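Local structure of adenosine kinase, putative (Trypanosoma brucei, 3OTX) at residues V10-N15 with V86-C91; E213-T218 with S251-T256; E281-P286 with D316-C321. The protein probably phosphorylates adenosine and related nucleoside analogues to their monophosphates at the expense of ATP, with magnesium as cofactor, in purine salvage. The protein carries 1 engineered substitution. All coordinates share one frame; numbering follows the deposited sequence.

In the fold
From the N terminus, the strand of residues 10-13 opens interaction 1, which closes about 70 residues later when residues 86-89 line up beside it inside the large sheet. Interaction 2 opens and closes further on, joining the turn after helix 208-214 to the loop between helix 242-251 and strand 262-267. Interaction 3 follows, bringing the edge strand 279-283 against the start of helix 317-332. The three loops run in series, none nested or crossing, and their centres lie 22 to 26 Å apart. Interactions 1 and 3 reach the same sheet and touch the two nucleoside ends of bis(adenosine)-5'-pentaphosphate; interaction 2 lies away from the ligand pocket.

Interaction 1 of 3, residues V10-N15 with V86-C91; sequences VYVQCN and VTYVGC. With AP5 (bis(adenosine)-5'-pentaphosphate), chain C.
Four backbone hydrogen bonds pair V10-C14 with T87-V89 as neighbouring parallel strands of the large central sheet of this PfkB-family kinase. T87 N gives to V10 O and V12 N to T87 O, both at 2.9 Å; V89 N then reaches V12 O at 2.8 Å. The ladder ends with C14 N on V89 O, longer at 3.2 Å, just where the first strand turns into the ligand pocket. There N15 ND2 donates almost straight (171°) to N1B of the bound bis(adenosine)-5'-pentaphosphate, 3.1 Å away, in keeping with the role of N15 in adenosine binding, while C14 SG lies near C2B of the same purine.

Water extends the polar seam: one molecule links V10 O with T87 OG1, and another links N15 O with Y88 OH. Side chains alternate between the two faces. On one, V12 has CG1 anti to its backbone N (chi1 173°), beside CD1 of Y88, and CG2 against V86 CG1. On the other, V89 packs against the ends of both Y11 and Q13, its CG1 near the Q13 amide nitrogen and its CG2 against the phenol end of Y11. Strand 165-169 flanks 10-13 and strand 111-116 flanks 86-89, so both strands are interior. The Y11 hydroxyl completes this packing, with OH 3.4 Å from V89 CG2.

Interaction 2 of 3, residues E213-T218 with S251-T256; sequences EVLPYT and SEVPYT
P216 and P254 lie side by side with their rings pointing the same way, P216 CG 4.1 Å from P254 CB. This pair sits at the centre of a contact between the 3-10 turn that follows helix 208-214 and the irregular loop leading from helix 242-251 to strand 262-267. Next to the prolines, L215 and V253 meet at an angle: V253 CG1, anti to its backbone N (chi1 166°), meets L215 CB at 3.9 Å and also approaches CD1. F231 of helix 225-235 packs on both side chains, joining them to the interior.

Y255 is turned differently. Its side chain sets off away from the turn, but with CG anti to the backbone N (chi1 180°) the ring swings back alongside the carbonyls of P216 and T218. CD1 and CE1 both lie 3.5 Å from T218 O, so the ring approaches that oxygen with two of its carbons. The phenol hydroxyl is engaged beyond the contact, hydrogen-bonded to D219 and to the backbone N of G260.

The backbones are joined by T256 N, which donates nearly straight (173°) to P216 O at 2.9 Å. The T256 hydroxyl has its own hydrogen bond to R188. Within the turn, V214 O accepts from Y217 N and T218 OG1, which reach it from opposite faces of its plane. A C-H...O contact, P216 CA to P254 O at 3.2 Å, adds to the join, and R261 gathers the carbonyls of V253, P254 and T218. The P216 carbonyl thus takes the one backbone hydrogen bond between the two segments, and R261, hydrogen-bonded to carbonyls of both, ties the turn to the loop, probably with some help from its charge.

Interaction 3 of 3, residues E281-P286 with D316-C321; sequences ETVPVP and DLRRCC. With AP5 (bis(adenosine)-5'-pentaphosphate), chain C.
The one salt bridge of this contact joins E281 on the edge strand 279-283 to R318 in the first turn of helix 317-332, which packs over the sheet. R318 NH1 donates to E281 OE1 at 3.1 Å, using the anti lone pair of that oxygen. The two flat groups lie nearly coplanar, 3° apart, and the carboxylate oxygen sits close to the guanidinium plane. T282 O also comes near this group, 2.9 Å from R318 NH1 and 3.0 Å from NH2. An extended chain, with CG anti to the backbone N (chi1 -164°), carries the guanidinium across to the strand.

Apolar packing lies alongside. V283 and the R318 stem run antiparallel past one another, V283 CG2 meeting R318 CG at 3.7 Å, while V283 CA rests over one face of the guanidinium. Deeper in, both V283 methyls touch C321 CB at 4.0 Å.

At the helix start, the D316 side chain caps R319 N through OD2. Past the strand, V285 borders a ribose of bis(adenosine)-5'-pentaphosphate, its CG1 3.6 Å from O2F. Thus a single arginine combines charge pairing at its tip with aliphatic packing along its stem, coupling helix to edge strand beside the nucleotide pocket.

Interaction 1 of 3, residues V10-N15 with V86-C91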
# COMPACT_ATOMS: atom_id res chain seq x y z
N VAL A 10 -12.54 -2.27 -8.05
CA VAL A 10 -11.37 -1.60 -7.54
C VAL A 10 -10.18 -1.93 -8.43
O VAL A 10 -9.98 -3.10 -8.82
CB VAL A 10 -11.09 -2.03 -6.07
CG1 VAL A 10 -9.77 -1.47 -5.60
CG2 VAL A 10 -12.22 -1.52 -5.13
N TYR A 11 -9.42 -0.90 -8.77
CA TYR A 11 -8.20 -1.02 -9.54
C TYR A 11 -7.05 -0.68 -8.62
O TYR A 11 -7.04 0.42 -8.05
CB TYR A 11 -8.23 -0.01 -10.69
CG TYR A 11 -7.00 0.02 -11.57
CD1 TYR A 11 -7.02 -0.66 -12.81
CD2 TYR A 11 -5.85 0.75 -11.21
CE1 TYR A 11 -5.90 -0.66 -13.63
CE2 TYR A 11 -4.71 0.76 -12.05
CZ TYR A 11 -4.75 0.04 -13.25
OH TYR A 11 -3.64 0.08 -14.07
N VAL A 12 -6.10 -1.60 -8.47
CA VAL A 12 -4.93 -1.35 -7.62
C VAL A 12 -3.67 -1.47 -8.46
O VAL A 12 -3.56 -2.41 -9.26
CB VAL A 12 -4.84 -2.43 -6.51
CG1 VAL A 12 -3.52 -2.32 -5.69
CG2 VAL A 12 -6.07 -2.38 -5.60
N GLN A 13 -2.72 -0.56 -8.26
CA GLN A 13 -1.43 -0.64 -8.97
C GLN A 13 -0.31 -0.44 -7.98
O GLN A 13 -0.35 0.48 -7.13
CB GLN A 13 -1.39 0.39 -10.12
CG GLN A 13 -0.08 0.36 -10.94
CD GLN A 13 -0.22 0.96 -12.33
OE1 GLN A 13 0.76 1.51 -12.90
NE2 GLN A 13 -1.39 0.83 -12.92
N CYS A 14 0.71 -1.30 -8.09
CA CYS A 14 1.87 -1.21 -7.21
C CYS A 14 2.97 -2.08 -7.83
O CYS A 14 2.95 -2.41 -9.04
CB CYS A 14 1.45 -1.69 -5.80
SG CYS A 14 2.65 -1.38 -4.48
N ASN A 15 3.95 -2.42 -7.00
CA ASN A 15 5.12 -3.23 -7.39
C ASN A 15 5.00 -4.59 -6.75
O ASN A 15 5.03 -4.68 -5.51
CB ASN A 15 6.37 -2.54 -6.84
CG ASN A 15 6.48 -1.08 -7.28
OD1 ASN A 15 6.24 -0.78 -8.45
ND2 ASN A 15 6.85 -0.16 -6.35
N VAL A 86 -11.44 -6.88 -7.46
CA VAL A 86 -10.18 -6.17 -7.60
C VAL A 86 -9.38 -6.62 -8.82
O VAL A 86 -9.29 -7.82 -9.11
CB VAL A 86 -9.28 -6.39 -6.34
CG1 VAL A 86 -7.89 -5.71 -6.51
CG2 VAL A 86 -9.97 -5.94 -5.05
N THR A 87 -8.87 -5.65 -9.56
CA THR A 87 -7.88 -5.92 -10.60
C THR A 87 -6.59 -5.27 -10.14
O THR A 87 -6.61 -4.15 -9.66
CB THR A 87 -8.29 -5.29 -11.94
OG1 THR A 87 -9.48 -5.91 -12.37
CG2 THR A 87 -7.21 -5.51 -12.98
N TYR A 88 -5.49 -6.00 -10.24
CA TYR A 88 -4.16 -5.51 -9.83
C TYR A 88 -3.29 -5.40 -11.06
O TYR A 88 -3.28 -6.30 -11.92
CB TYR A 88 -3.52 -6.52 -8.85
CG TYR A 88 -2.14 -6.17 -8.44
CD1 TYR A 88 -1.91 -5.42 -7.29
CD2 TYR A 88 -1.03 -6.62 -9.16
CE1 TYR A 88 -0.58 -5.06 -6.88
CE2 TYR A 88 0.27 -6.29 -8.78
CZ TYR A 88 0.49 -5.52 -7.64
OH TYR A 88 1.79 -5.21 -7.25
N VAL A 89 -2.57 -4.29 -11.14
CA VAL A 89 -1.60 -4.05 -12.22
C VAL A 89 -0.20 -3.84 -11.64
O VAL A 89 -0.01 -3.05 -10.71
CB VAL A 89 -2.04 -2.85 -13.11
CG1 VAL A 89 -0.97 -2.42 -14.12
CG2 VAL A 89 -3.28 -3.25 -13.89
N GLY A 90 0.77 -4.54 -12.22
CA GLY A 90 2.18 -4.34 -11.95
C GLY A 90 2.97 -5.19 -12.94
O GLY A 90 2.39 -5.77 -13.85
N CYS A 91 4.31 -5.25 -12.77
CA CYS A 91 5.14 -5.92 -13.73
C CYS A 91 5.97 -6.97 -13.00
O CYS A 91 6.56 -6.68 -11.95
CB CYS A 91 6.01 -4.90 -14.48
SG CYS A 91 7.04 -5.60 -15.79
PA AP5 C . -0.29 1.57 12.00
O1A AP5 C . 0.82 1.14 12.95
O2A AP5 C . -0.65 3.04 12.10
O3A AP5 C . 0.04 1.29 10.45
PB AP5 C . 1.48 1.45 9.73
O1B AP5 C . 2.43 2.31 10.50
O2B AP5 C . 1.20 1.82 8.31
O3B AP5 C . 1.95 -0.07 9.81
PG AP5 C . 3.37 -0.79 9.70
O1G AP5 C . 3.26 -2.08 10.45
O2G AP5 C . 4.52 0.00 10.28
O3G AP5 C . 3.41 -1.06 8.17
PD AP5 C . 4.54 -1.76 7.26
O1D AP5 C . 5.76 -2.22 8.04
O2D AP5 C . 4.74 -0.83 6.10
O3D AP5 C . 3.78 -3.11 6.82
PE AP5 C . 2.78 -3.26 5.56
O1E AP5 C . 1.93 -2.04 5.44
O2E AP5 C . 2.08 -4.62 5.65
O5F AP5 C . -1.54 0.60 12.24
C5F AP5 C . -2.68 0.64 11.38
C4F AP5 C . -3.87 0.09 12.12
O4F AP5 C . -3.57 -1.22 12.63
C3F AP5 C . -4.26 0.86 13.38
O3F AP5 C . -5.14 1.91 13.04
C2F AP5 C . -4.86 -0.19 14.27
O2F AP5 C . -6.19 -0.43 13.89
C1F AP5 C . -4.04 -1.44 13.90
N9A AP5 C . -2.86 -1.65 14.78
C8A AP5 C . -1.52 -1.48 14.43
N7A AP5 C . -0.76 -1.81 15.52
C5A AP5 C . -1.59 -2.19 16.53
C6A AP5 C . -1.38 -2.65 17.81
N6A AP5 C . -0.16 -2.90 18.27
N1A AP5 C . -2.47 -2.97 18.58
C2A AP5 C . -3.77 -2.87 18.10
N3A AP5 C . -3.96 -2.42 16.81
C4A AP5 C . -2.90 -2.11 16.04
O5J AP5 C . 3.79 -3.27 4.29
C5J AP5 C . 4.77 -4.29 4.16
C4J AP5 C . 4.92 -4.50 2.67
O4J AP5 C . 5.61 -3.39 2.06
C3J AP5 C . 5.80 -5.69 2.30
O3J AP5 C . 4.95 -6.75 1.86
C2J AP5 C . 6.74 -5.17 1.20
O2J AP5 C . 6.83 -6.02 0.07
C1J AP5 C . 6.08 -3.86 0.83
N9B AP5 C . 7.00 -2.89 0.22
C8B AP5 C . 8.15 -2.41 0.79
N7B AP5 C . 8.73 -1.58 -0.11
C5B AP5 C . 7.96 -1.54 -1.24
C6B AP5 C . 8.08 -0.85 -2.45
N6B AP5 C . 9.14 -0.09 -2.78
N1B AP5 C . 7.10 -1.09 -3.38
C2B AP5 C . 5.99 -1.86 -3.15
N3B AP5 C . 5.89 -2.58 -1.97
C4B AP5 C . 6.86 -2.37 -1.03
O HOH W 1 -11.33 -3.94 -11.19
O HOH W 2 5.17 -2.92 -11.22
O HOH W 3 2.44 -4.57 -4.67

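Interaction 2 of 3, residues E213-T218 with S251-T256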
# COMPACT_ATOMS: atom_id res chain seq x y z
N GLU A 213 2.71 16.11 -8.39
CA GLU A 213 1.97 15.99 -9.65
C GLU A 213 0.63 15.27 -9.44
O GLU A 213 -0.37 15.59 -10.09
CB GLU A 213 2.77 15.24 -10.70
CG GLU A 213 3.79 16.08 -11.42
CD GLU A 213 4.17 15.49 -12.76
OE1 GLU A 213 3.32 15.52 -13.68
OE2 GLU A 213 5.31 15.02 -12.89
N VAL A 214 0.64 14.31 -8.52
CA VAL A 214 -0.51 13.43 -8.32
C VAL A 214 -1.52 13.95 -7.29
O VAL A 214 -2.72 13.71 -7.42
CB VAL A 214 -0.01 11.98 -7.99
CG1 VAL A 214 -1.10 11.05 -7.46
CG2 VAL A 214 0.68 11.36 -9.24
N LEU A 215 -1.06 14.71 -6.30
CA LEU A 215 -1.96 15.12 -5.21
C LEU A 215 -3.24 15.88 -5.63
O LEU A 215 -4.31 15.61 -5.10
CB LEU A 215 -1.22 15.93 -4.15
CG LEU A 215 -0.27 15.08 -3.30
CD1 LEU A 215 0.64 16.07 -2.57
CD2 LEU A 215 -1.06 14.20 -2.36
N PRO A 216 -3.14 16.82 -6.58
CA PRO A 216 -4.37 17.54 -6.98
C PRO A 216 -5.48 16.60 -7.47
O PRO A 216 -6.66 16.91 -7.35
CB PRO A 216 -3.91 18.41 -8.14
CG PRO A 216 -2.43 18.52 -7.99
CD PRO A 216 -1.96 17.24 -7.36
N TYR A 217 -5.10 15.45 -8.04
CA TYR A 217 -6.07 14.50 -8.59
C TYR A 217 -6.49 13.47 -7.54
O TYR A 217 -7.26 12.56 -7.82
CB TYR A 217 -5.44 13.72 -9.75
CG TYR A 217 -5.07 14.45 -11.01
CD1 TYR A 217 -3.74 14.83 -11.25
CD2 TYR A 217 -6.02 14.66 -12.01
CE1 TYR A 217 -3.39 15.46 -12.45
CE2 TYR A 217 -5.68 15.27 -13.21
CZ TYR A 217 -4.37 15.67 -13.42
OH TYR A 217 -4.05 16.27 -14.62
N THR A 218 -5.92 13.58 -6.33
CA THR A 218 -6.11 12.57 -5.30
C THR A 218 -7.27 12.95 -4.40
O THR A 218 -7.23 14.00 -3.73
CB THR A 218 -4.82 12.36 -4.50
OG1 THR A 218 -3.77 11.91 -5.39
CG2 THR A 218 -5.03 11.29 -3.43
N SER A 251 -7.43 21.12 3.07
CA SER A 251 -7.78 22.43 2.53
C SER A 251 -6.62 23.19 1.88
O SER A 251 -6.84 24.20 1.19
CB SER A 251 -8.41 23.27 3.62
OG SER A 251 -7.48 23.49 4.66
N GLU A 252 -5.39 22.74 2.12
CA GLU A 252 -4.25 23.51 1.69
C GLU A 252 -3.49 22.83 0.57
O GLU A 252 -2.83 23.49 -0.22
CB GLU A 252 -3.35 23.84 2.89
CG GLU A 252 -4.04 24.77 3.90
CD GLU A 252 -3.18 25.17 5.08
OE1 GLU A 252 -1.94 25.14 4.98
OE2 GLU A 252 -3.76 25.62 6.10
N VAL A 253 -3.58 21.51 0.48
CA VAL A 253 -2.95 20.76 -0.59
C VAL A 253 -3.85 20.84 -1.80
O VAL A 253 -5.05 20.56 -1.70
CB VAL A 253 -2.77 19.31 -0.17
CG1 VAL A 253 -2.43 18.40 -1.37
CG2 VAL A 253 -1.67 19.24 0.89
N PRO A 254 -3.28 21.22 -2.96
CA PRO A 254 -4.09 21.45 -4.17
C PRO A 254 -5.05 20.28 -4.40
O PRO A 254 -4.66 19.14 -4.19
CB PRO A 254 -3.03 21.50 -5.27
CG PRO A 254 -1.86 22.14 -4.59
CD PRO A 254 -1.86 21.54 -3.18
N TYR A 255 -6.29 20.60 -4.77
CA TYR A 255 -7.30 19.58 -5.05
C TYR A 255 -8.23 20.09 -6.14
O TYR A 255 -8.83 21.16 -5.99
CB TYR A 255 -8.13 19.27 -3.80
CG TYR A 255 -9.20 18.23 -4.00
CD1 TYR A 255 -8.89 16.97 -4.52
CD2 TYR A 255 -10.53 18.49 -3.66
CE1 TYR A 255 -9.87 16.00 -4.70
CE2 TYR A 255 -11.54 17.53 -3.84
CZ TYR A 255 -11.20 16.28 -4.35
OH TYR A 255 -12.21 15.35 -4.54
N THR A 256 -8.34 19.32 -7.21
CA THR A 256 -9.17 19.71 -8.36
C THR A 256 -10.35 18.75 -8.57
O THR A 256 -11.02 18.80 -9.60
CB THR A 256 -8.34 19.75 -9.66
OG1 THR A 256 -7.70 18.49 -9.89
CG2 THR A 256 -7.26 20.85 -9.60

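Interaction 3 of 3, residues E281-P286 with D316-C321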
# COMPACT_ATOMS: atom_id res chain seq x y z
N GLU A 281 -12.31 14.23 12.73
CA GLU A 281 -12.77 13.33 13.78
C GLU A 281 -11.68 12.31 14.07
O GLU A 281 -10.72 12.15 13.31
CB GLU A 281 -13.98 12.52 13.31
CG GLU A 281 -15.09 13.26 12.63
CD GLU A 281 -15.92 12.31 11.78
OE1 GLU A 281 -16.30 11.23 12.28
OE2 GLU A 281 -16.19 12.65 10.60
N THR A 282 -11.84 11.61 15.19
CA THR A 282 -10.96 10.49 15.49
C THR A 282 -11.81 9.24 15.61
O THR A 282 -12.94 9.27 16.12
CB THR A 282 -10.13 10.72 16.76
OG1 THR A 282 -10.98 11.11 17.84
CG2 THR A 282 -9.09 11.84 16.55
N VAL A 283 -11.26 8.14 15.11
CA VAL A 283 -11.92 6.85 15.17
C VAL A 283 -11.10 5.92 16.07
O VAL A 283 -9.98 5.53 15.71
CB VAL A 283 -12.00 6.22 13.76
CG1 VAL A 283 -12.77 4.93 13.78
CG2 VAL A 283 -12.61 7.21 12.76
N PRO A 284 -11.65 5.53 17.23
CA PRO A 284 -10.87 4.72 18.19
C PRO A 284 -10.50 3.36 17.64
O PRO A 284 -11.24 2.76 16.85
CB PRO A 284 -11.80 4.55 19.38
CG PRO A 284 -12.80 5.65 19.27
CD PRO A 284 -12.90 6.04 17.84
N VAL A 285 -9.33 2.91 18.04
CA VAL A 285 -8.88 1.57 17.67
C VAL A 285 -9.27 0.64 18.83
O VAL A 285 -8.94 0.92 20.00
CB VAL A 285 -7.35 1.56 17.47
CG1 VAL A 285 -6.81 0.13 17.41
CG2 VAL A 285 -6.98 2.32 16.22
N PRO A 286 -9.99 -0.47 18.53
CA PRO A 286 -10.41 -1.36 19.61
C PRO A 286 -9.22 -1.92 20.41
O PRO A 286 -8.18 -2.24 19.84
CB PRO A 286 -11.17 -2.48 18.88
CG PRO A 286 -11.56 -1.89 17.59
CD PRO A 286 -10.44 -0.94 17.21
N ASP A 316 -20.07 4.63 5.11
CA ASP A 316 -19.51 5.93 5.46
C ASP A 316 -18.05 5.85 5.87
O ASP A 316 -17.54 4.75 6.18
CB ASP A 316 -20.38 6.73 6.44
CG ASP A 316 -20.30 6.26 7.90
OD1 ASP A 316 -21.22 6.65 8.64
OD2 ASP A 316 -19.36 5.60 8.37
N LEU A 317 -17.38 6.99 5.85
CA LEU A 317 -15.92 7.04 6.04
C LEU A 317 -15.49 6.48 7.38
O LEU A 317 -14.49 5.79 7.45
CB LEU A 317 -15.38 8.45 5.87
CG LEU A 317 -15.36 8.97 4.43
CD1 LEU A 317 -15.12 10.47 4.44
CD2 LEU A 317 -14.34 8.26 3.53
N ARG A 318 -16.25 6.78 8.43
CA ARG A 318 -15.90 6.26 9.74
C ARG A 318 -15.97 4.72 9.79
O ARG A 318 -15.10 4.05 10.39
CB ARG A 318 -16.78 6.89 10.80
CG ARG A 318 -16.26 6.71 12.15
CD ARG A 318 -17.00 7.67 13.09
NE ARG A 318 -16.59 7.39 14.44
CZ ARG A 318 -15.87 8.22 15.19
NH1 ARG A 318 -15.52 9.41 14.72
NH2 ARG A 318 -15.55 7.86 16.43
N ARG A 319 -16.99 4.15 9.14
CA ARG A 319 -17.13 2.70 9.01
C ARG A 319 -15.99 2.07 8.19
O ARG A 319 -15.60 0.94 8.47
CB ARG A 319 -18.49 2.32 8.40
CG ARG A 319 -18.80 0.81 8.35
CD ARG A 319 -18.64 0.19 9.74
NE ARG A 319 -18.90 -1.24 9.79
CZ ARG A 319 -18.71 -2.01 10.86
NH1 ARG A 319 -18.26 -1.48 12.00
NH2 ARG A 319 -18.97 -3.31 10.82
N CYS A 320 -15.51 2.78 7.18
CA CYS A 320 -14.39 2.33 6.37
C CYS A 320 -13.16 2.21 7.28
O CYS A 320 -12.42 1.22 7.25
CB CYS A 320 -14.13 3.31 5.21
SG CYS A 320 -15.44 3.25 3.95
N CYS A 321 -12.99 3.21 8.15
CA CYS A 321 -11.92 3.17 9.17
C CYS A 321 -12.07 2.01 10.16
O CYS A 321 -11.10 1.29 10.45
CB CYS A 321 -11.79 4.52 9.91
SG CYS A 321 -11.26 5.89 8.90
PA AP5 C . -0.29 1.57 12.00
O1A AP5 C . 0.82 1.14 12.95
O2A AP5 C . -0.65 3.04 12.10
O3A AP5 C . 0.04 1.29 10.45
PB AP5 C . 1.48 1.45 9.73
O1B AP5 C . 2.43 2.31 10.50
O2B AP5 C . 1.20 1.82 8.31
O3B AP5 C . 1.95 -0.07 9.81
PG AP5 C . 3.37 -0.79 9.70
O1G AP5 C . 3.26 -2.08 10.45
O2G AP5 C . 4.52 0.00 10.28
O3G AP5 C . 3.41 -1.06 8.17
PD AP5 C . 4.54 -1.76 7.26
O1D AP5 C . 5.76 -2.22 8.04
O2D AP5 C . 4.74 -0.83 6.10
O3D AP5 C . 3.78 -3.11 6.82
PE AP5 C . 2.78 -3.26 5.56
O1E AP5 C . 1.93 -2.04 5.44
O2E AP5 C . 2.08 -4.62 5.65
O5F AP5 C . -1.54 0.60 12.24
C5F AP5 C . -2.68 0.64 11.38
C4F AP5 C . -3.87 0.09 12.12
O4F AP5 C . -3.57 -1.22 12.63
C3F AP5 C . -4.26 0.86 13.38
O3F AP5 C . -5.14 1.91 13.04
C2F AP5 C . -4.86 -0.19 14.27
O2F AP5 C . -6.19 -0.43 13.89
C1F AP5 C . -4.04 -1.44 13.90
N9A AP5 C . -2.86 -1.65 14.78
C8A AP5 C . -1.52 -1.48 14.43
N7A AP5 C . -0.76 -1.81 15.52
C5A AP5 C . -1.59 -2.19 16.53
C6A AP5 C . -1.38 -2.65 17.81
N6A AP5 C . -0.16 -2.90 18.27
N1A AP5 C . -2.47 -2.97 18.58
C2A AP5 C . -3.77 -2.87 18.10
N3A AP5 C . -3.96 -2.42 16.81
C4A AP5 C . -2.90 -2.11 16.04
O5J AP5 C . 3.79 -3.27 4.29
C5J AP5 C . 4.77 -4.29 4.16
C4J AP5 C . 4.92 -4.50 2.67
O4J AP5 C . 5.61 -3.39 2.06
C3J AP5 C . 5.80 -5.69 2.30
O3J AP5 C . 4.95 -6.75 1.86
C2J AP5 C . 6.74 -5.17 1.20
O2J AP5 C . 6.83 -6.02 0.07
C1J AP5 C . 6.08 -3.86 0.83
N9B AP5 C . 7.00 -2.89 0.22
C8B AP5 C . 8.15 -2.41 0.79
N7B AP5 C . 8.73 -1.58 -0.11
C5B AP5 C . 7.96 -1.54 -1.24
C6B AP5 C . 8.08 -0.85 -2.45
N6B AP5 C . 9.14 -0.09 -2.78
N1B AP5 C . 7.10 -1.09 -3.38
C2B AP5 C . 5.99 -1.86 -3.15
N3B AP5 C . 5.89 -2.58 -1.97
C4B AP5 C . 6.86 -2.37 -1.03